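Long-range contacts in putative transcriptional regulator, LysR family (PDB 3OXN), which probably regulates transcription as a DNA-binding LysR-family factor, and is represented here by its effector-binding (substrate-binding-like) domain: residues 71-76 with 192-197; 31-36 with 217-222. All blocks are in the same frame, centred on the assembly; numbering follows the deposited sequence.

Contact 1: 71-76 with 192-197; sequences LAICRP and FDYSMI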
loop_
_atom_site.group_PDB
_atom_site.type_symbol
_atom_site.label_atom_id
_atom_site.label_comp_id
_atom_site.label_asym_id
_atom_site.label_seq_id
_atom_site.Cartn_x
_atom_site.Cartn_y
_atom_site.Cartn_z
ATOM N N LEU A 71 13.625 -5.201 10.841
ATOM C CA LEU A 71 14.126 -3.904 10.402
ATOM C C LEU A 71 12.931 -3.030 10.020
ATOM O O LEU A 71 11.910 -3.524 9.535
ATOM C CB LEU A 71 15.023 -4.103 9.177
ATOM C CG LEU A 71 15.658 -2.905 8.478
ATOM C CD1 LEU A 71 16.675 -2.213 9.364
ATOM C CD2 LEU A 71 16.307 -3.375 7.186
ATOM N N ALA A 72 13.048 -1.729 10.235
ATOM C CA ALA A 72 12.019 -0.808 9.779
ATOM C C ALA A 72 12.633 0.159 8.773
ATOM O O ALA A 72 13.714 0.702 9.018
ATOM C CB ALA A 72 11.436 -0.057 10.960
ATOM N N ILE A 73 11.967 0.368 7.637
ATOM C CA ILE A 73 12.396 1.430 6.720
ATOM C C ILE A 73 11.356 2.563 6.613
ATOM O O ILE A 73 10.253 2.356 6.095
ATOM C CB ILE A 73 12.715 0.899 5.319
ATOM C CG1 ILE A 73 13.735 -0.247 5.402
ATOM C CG2 ILE A 73 13.200 2.051 4.428
ATOM C CD1 ILE A 73 13.933 -1.039 4.090
ATOM N N CYS A 74 11.710 3.751 7.100
ATOM C CA CYS A 74 10.797 4.878 7.081
ATOM C C CYS A 74 11.505 6.172 7.421
ATOM O O CYS A 74 12.716 6.224 7.500
ATOM C CB CYS A 74 9.717 4.666 8.130
ATOM S SG CYS A 74 10.320 4.819 9.841
ATOM N N ARG A 75 10.713 7.217 7.633
ATOM C CA ARG A 75 11.180 8.448 8.256
ATOM C C ARG A 75 10.623 8.537 9.680
ATOM O O ARG A 75 9.497 8.979 9.879
ATOM C CB ARG A 75 10.693 9.646 7.455
ATOM C CG ARG A 75 11.435 10.905 7.773
ATOM C CD ARG A 75 10.712 12.134 7.265
ATOM N NE ARG A 75 10.188 12.932 8.372
ATOM C CZ ARG A 75 10.872 13.905 8.960
ATOM N NH1 ARG A 75 12.101 14.201 8.538
ATOM N NH2 ARG A 75 10.331 14.579 9.962
ATOM N N PRO A 76 11.401 8.101 10.679
ATOM C CA PRO A 76 10.952 8.209 12.073
ATOM C C PRO A 76 10.521 9.628 12.418
ATOM O O PRO A 76 11.324 10.552 12.285
ATOM C CB PRO A 76 12.203 7.867 12.874
ATOM C CG PRO A 76 13.016 7.043 11.963
ATOM C CD PRO A 76 12.757 7.543 10.574
ATOM N N PHE A 192 13.693 15.560 3.011
ATOM C CA PHE A 192 13.814 14.860 4.280
ATOM C C PHE A 192 14.636 13.634 4.007
ATOM O O PHE A 192 14.930 13.348 2.849
ATOM C CB PHE A 192 12.440 14.472 4.844
ATOM C CG PHE A 192 11.537 13.715 3.882
ATOM C CD1 PHE A 192 11.562 12.330 3.819
ATOM C CD2 PHE A 192 10.609 14.383 3.103
ATOM C CE1 PHE A 192 10.695 11.620 2.958
ATOM C CE2 PHE A 192 9.743 13.678 2.241
ATOM C CZ PHE A 192 9.790 12.298 2.170
ATOM N N ASP A 193 15.023 12.899 5.040
ATOM C CA ASP A 193 15.692 11.642 4.744
ATOM C C ASP A 193 15.061 10.407 5.351
ATOM O O ASP A 193 14.516 10.440 6.463
ATOM C CB ASP A 193 17.218 11.687 4.955
ATOM C CG ASP A 193 17.640 12.631 6.063
ATOM O OD1 ASP A 193 18.708 13.281 5.901
ATOM O OD2 ASP A 193 16.906 12.719 7.081
ATOM N N TYR A 194 15.107 9.330 4.563
ATOM C CA TYR A 194 14.632 8.016 4.970
ATOM C C TYR A 194 15.770 7.282 5.650
ATOM O O TYR A 194 16.927 7.676 5.534
ATOM C CB TYR A 194 14.170 7.212 3.758
ATOM C CG TYR A 194 12.693 6.952 3.694
ATOM C CD1 TYR A 194 11.783 7.992 3.810
ATOM C CD2 TYR A 194 12.201 5.661 3.497
ATOM C CE1 TYR A 194 10.415 7.757 3.740
ATOM C CE2 TYR A 194 10.835 5.407 3.416
ATOM C CZ TYR A 194 9.940 6.463 3.537
ATOM O OH TYR A 194 8.576 6.237 3.458
ATOM N N SER A 195 15.420 6.207 6.352
ATOM C CA SER A 195 16.369 5.441 7.159
ATOM C C SER A 195 15.943 3.995 7.421
ATOM O O SER A 195 14.823 3.601 7.143
ATOM C CB SER A 195 16.655 6.155 8.492
ATOM O OG SER A 195 15.692 7.145 8.772
HETATM N N MSE A 196 16.886 3.200 7.915
HETATM C CA MSE A 196 16.586 1.882 8.431
HETATM C C MSE A 196 16.519 2.030 9.925
HETATM O O MSE A 196 17.252 2.833 10.497
HETATM C CB MSE A 196 17.693 0.914 8.091
HETATM C CG MSE A 196 17.763 0.516 6.644
HETATM SE SE MSE A 196 19.288 -0.707 6.386
HETATM C CE MSE A 196 20.728 0.426 7.067
ATOM N N ILE A 197 15.639 1.271 10.559
ATOM C CA ILE A 197 15.572 1.274 12.007
ATOM C C ILE A 197 15.521 -0.152 12.497
ATOM O O ILE A 197 14.815 -0.976 11.926
ATOM C CB ILE A 197 14.337 2.042 12.519
ATOM C CG1 ILE A 197 14.062 3.280 11.651
ATOM C CG2 ILE A 197 14.504 2.413 13.996
ATOM C CD1 ILE A 197 14.954 4.449 11.935
#

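Contact 2: 31-36 with 217-222; sequences QTILPF and EECSRL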
loop_
_atom_site.group_PDB
_atom_site.type_symbol
_atom_site.label_atom_id
_atom_site.label_comp_id
_atom_site.label_asym_id
_atom_site.label_seq_id
_atom_site.Cartn_x
_atom_site.Cartn_y
_atom_site.Cartn_z
ATOM N N GLN A 31 7.237 0.667 -2.779
ATOM C CA GLN A 31 6.999 0.798 -4.211
ATOM C C GLN A 31 8.245 1.240 -4.980
ATOM O O GLN A 31 8.337 1.035 -6.189
ATOM C CB GLN A 31 5.867 1.799 -4.454
ATOM C CG GLN A 31 4.471 1.209 -4.339
ATOM C CD GLN A 31 3.396 2.274 -4.185
ATOM O OE1 GLN A 31 2.202 1.994 -4.331
ATOM N NE2 GLN A 31 3.813 3.502 -3.878
ATOM N N THR A 32 9.198 1.852 -4.285
ATOM C CA THR A 32 10.293 2.517 -4.967
ATOM C C THR A 32 11.626 1.968 -4.522
ATOM O O THR A 32 12.574 1.927 -5.306
ATOM C CB THR A 32 10.293 4.039 -4.708
ATOM O OG1 THR A 32 10.679 4.281 -3.355
ATOM C CG2 THR A 32 8.918 4.644 -4.940
ATOM N N ILE A 33 11.712 1.555 -3.265
ATOM C CA ILE A 33 12.990 1.092 -2.735
ATOM C C ILE A 33 13.152 -0.395 -2.865
ATOM O O ILE A 33 13.955 -0.879 -3.649
ATOM C CB ILE A 33 13.162 1.393 -1.243
ATOM C CG1 ILE A 33 12.881 2.859 -0.937
ATOM C CG2 ILE A 33 14.562 1.015 -0.813
ATOM C CD1 ILE A 33 13.205 3.233 0.487
ATOM N N LEU A 34 12.393 -1.120 -2.060
ATOM C CA LEU A 34 12.542 -2.556 -1.974
ATOM C C LEU A 34 12.326 -3.287 -3.299
ATOM O O LEU A 34 13.123 -4.146 -3.656
ATOM C CB LEU A 34 11.681 -3.111 -0.838
ATOM C CG LEU A 34 12.340 -2.696 0.482
ATOM C CD1 LEU A 34 11.336 -2.259 1.524
ATOM C CD2 LEU A 34 13.230 -3.810 1.006
ATOM N N PRO A 35 11.260 -2.952 -4.041
ATOM C CA PRO A 35 11.167 -3.596 -5.357
ATOM C C PRO A 35 12.521 -3.519 -6.065
ATOM O O PRO A 35 13.023 -4.501 -6.615
ATOM C CB PRO A 35 10.128 -2.743 -6.084
ATOM C CG PRO A 35 9.248 -2.226 -4.994
ATOM C CD PRO A 35 10.119 -2.059 -3.767
ATOM N N PHE A 36 13.115 -2.334 -6.023
ATOM C CA PHE A 36 14.438 -2.115 -6.572
ATOM C C PHE A 36 15.466 -3.060 -5.926
ATOM O O PHE A 36 16.236 -3.734 -6.620
ATOM C CB PHE A 36 14.831 -0.658 -6.362
ATOM C CG PHE A 36 16.107 -0.266 -7.039
ATOM C CD1 PHE A 36 16.088 0.363 -8.278
ATOM C CD2 PHE A 36 17.328 -0.520 -6.439
ATOM C CE1 PHE A 36 17.267 0.732 -8.903
ATOM C CE2 PHE A 36 18.510 -0.154 -7.059
ATOM C CZ PHE A 36 18.478 0.472 -8.293
ATOM N N GLU A 217 23.478 -0.854 0.268
ATOM C CA GLU A 217 24.184 -0.622 -0.987
ATOM C C GLU A 217 23.251 -0.584 -2.195
ATOM O O GLU A 217 23.632 -0.090 -3.266
ATOM C CB GLU A 217 25.290 -1.657 -1.191
ATOM C CG GLU A 217 24.789 -3.072 -1.208
ATOM C CD GLU A 217 25.710 -3.993 -1.978
ATOM O OE1 GLU A 217 26.899 -3.621 -2.147
ATOM O OE2 GLU A 217 25.240 -5.075 -2.414
ATOM N N GLU A 218 22.040 -1.112 -2.021
ATOM C CA GLU A 218 21.001 -1.029 -3.050
ATOM C C GLU A 218 20.322 0.336 -3.016
ATOM O O GLU A 218 20.056 0.922 -4.061
ATOM C CB GLU A 218 19.979 -2.152 -2.880
ATOM C CG GLU A 218 20.472 -3.512 -3.353
ATOM C CD GLU A 218 20.821 -3.519 -4.842
ATOM O OE1 GLU A 218 20.055 -2.924 -5.638
ATOM O OE2 GLU A 218 21.871 -4.108 -5.211
ATOM N N CYS A 219 20.045 0.829 -1.809
ATOM C CA CYS A 219 19.639 2.217 -1.603
ATOM C C CYS A 219 20.721 3.114 -2.161
ATOM O O CYS A 219 20.456 4.020 -2.953
ATOM C CB CYS A 219 19.508 2.527 -0.118
ATOM S SG CYS A 219 17.951 2.068 0.631
ATOM N N SER A 220 21.950 2.863 -1.725
ATOM C CA SER A 220 23.100 3.596 -2.231
ATOM C C SER A 220 22.997 3.536 -3.743
ATOM O O SER A 220 22.944 4.565 -4.414
ATOM C CB SER A 220 24.403 2.952 -1.753
ATOM O OG SER A 220 25.244 3.903 -1.112
ATOM N N ARG A 221 22.916 2.315 -4.266
ATOM C CA ARG A 221 22.817 2.084 -5.703
ATOM C C ARG A 221 21.677 2.893 -6.316
ATOM O O ARG A 221 21.779 3.380 -7.441
ATOM C CB ARG A 221 22.607 0.595 -5.972
ATOM C CG ARG A 221 23.500 0.020 -7.054
ATOM C CD ARG A 221 23.058 -1.395 -7.439
ATOM N NE ARG A 221 21.952 -1.453 -8.407
ATOM C CZ ARG A 221 21.621 -0.483 -9.267
ATOM N NH1 ARG A 221 20.596 -0.658 -10.098
ATOM N NH2 ARG A 221 22.304 0.661 -9.313
ATOM N N LEU A 222 20.593 3.040 -5.562
ATOM C CA LEU A 222 19.385 3.695 -6.068
ATOM C C LEU A 222 19.608 5.196 -6.215
ATOM O O LEU A 222 19.221 5.806 -7.214
ATOM C CB LEU A 222 18.184 3.405 -5.151
ATOM C CG LEU A 222 16.775 3.808 -5.603
ATOM C CD1 LEU A 222 16.443 3.117 -6.895
ATOM C CD2 LEU A 222 15.727 3.475 -4.555
#

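Contact 1: 71-76 with 192-197
Ala72 and Ile197 face each other as a hydrogen-bonded antiparallel pair: Ala72 N donates a hydrogen bond to Ile197 O (2.6 Å) and Ile197 N donates one back to Ala72 O. The second such pair, Cys74 with Ser195, has the longer bonds, Cys74 N to Ser195 O being 3.1 Å. Between them Ile73 and Met196, a selenomethionine, form the non-hydrogen-bonded pair. In the type II periplasmic-binding-protein fold of this domain, strand 71-74 is the middle strand of its sheet, and strand 194-199, lying against it, returns from the second subdomain. Past the strands, Arg75 follows the partner chain outward. Its CB lies 4.1 Å from Tyr194 CD1, CG rests 3.4 Å from Asp193 O, and CD meets the Phe192 ring obliquely, 3.6 Å from CD1. A bend at chi3 (111°) then carries NH1 to 3.7 Å from Phe192 CB, the guanidinium plane 75° from the ring. A long aliphatic stem suits this partly exposed place, where Val127 and Leu130 of helix 125-134 also touch both side chains. Tyr194 lays one face over Cys74 CA, a CH-pi contact 4.0 Å from the ring centroid, while its OH is hydrogen-bonded to Thr26 OG1. Beyond Cys74, the CG corner of the compact Pro76 ring packs against CD1 at the end of Ile197, beside Leu60 and Leu64 of helix 60-65.

Contact 2: 31-36 with 217-222
The helical segments 31-36 and 217-222 cross at 121°, their axes 9.8 Å apart, and Ile33 and Cys219 bring their CA atoms to 6.8 Å. Segment 31-36 opens with a wider pi-type turn and is kinked further on, where Pro35 has no N-H to give to the turn before and Phe36 N makes no such bond either. Phe36 reaches across the crossing: with CG anti to the backbone N (chi1 -173°), its ring comes down between Glu218, Arg221 and Leu222. Leu222, branched and apolar, places CD1 over one face of the ring, modelled too tightly for the detail to be trusted, and turns CD2 toward Thr32 O at 3.6 Å. These helices belong to the first subdomain of the LysR effector-binding domain, where the C-terminal helix 206-227 packs on helix 28-44. Glu218 comes up obliquely, OE1 3.5 Å from Phe36 CE2, while its OE2 forms a salt bridge with Arg40. Arg221 crosses Phe36 at about a right angle, one face of its guanidinium over the ring's CZ and the two planes 47° apart. Its NE also makes a long salt bridge, 3.7 Å, to Glu218 OE1, so two arginines gather at this carboxylate, which would probably favour its charged form. Deeper in, small Cys219 leaves room for a branched neighbour, its SG 3.8 Å from Ile33 CG2.

Overall arrangement
Contacts 1 and 2 belong to the same subdomain, their centres 13 Å apart, and meet where helix 28-44 lies on the sheet. Ile73 CD1 sits 3.8 Å from Leu34 CD1, and Ile33 CD1 comes within 4.0 Å of Tyr194 CD2, so Ile33 takes part in both packings. A short connection joins strand 194-199 to helix 206-227, the next element in the chain, which brings the chain from contact 1 to contact 2. Arg75 and Phe192 reach helix 125-134 of the other subdomain; the cleft between subdomains is where LysR relatives bind effectors, though none is identified here. Segment 31-36 also packs Gln31 and Pro35 against Glu151 and Ala155 of the second subunit, respectively.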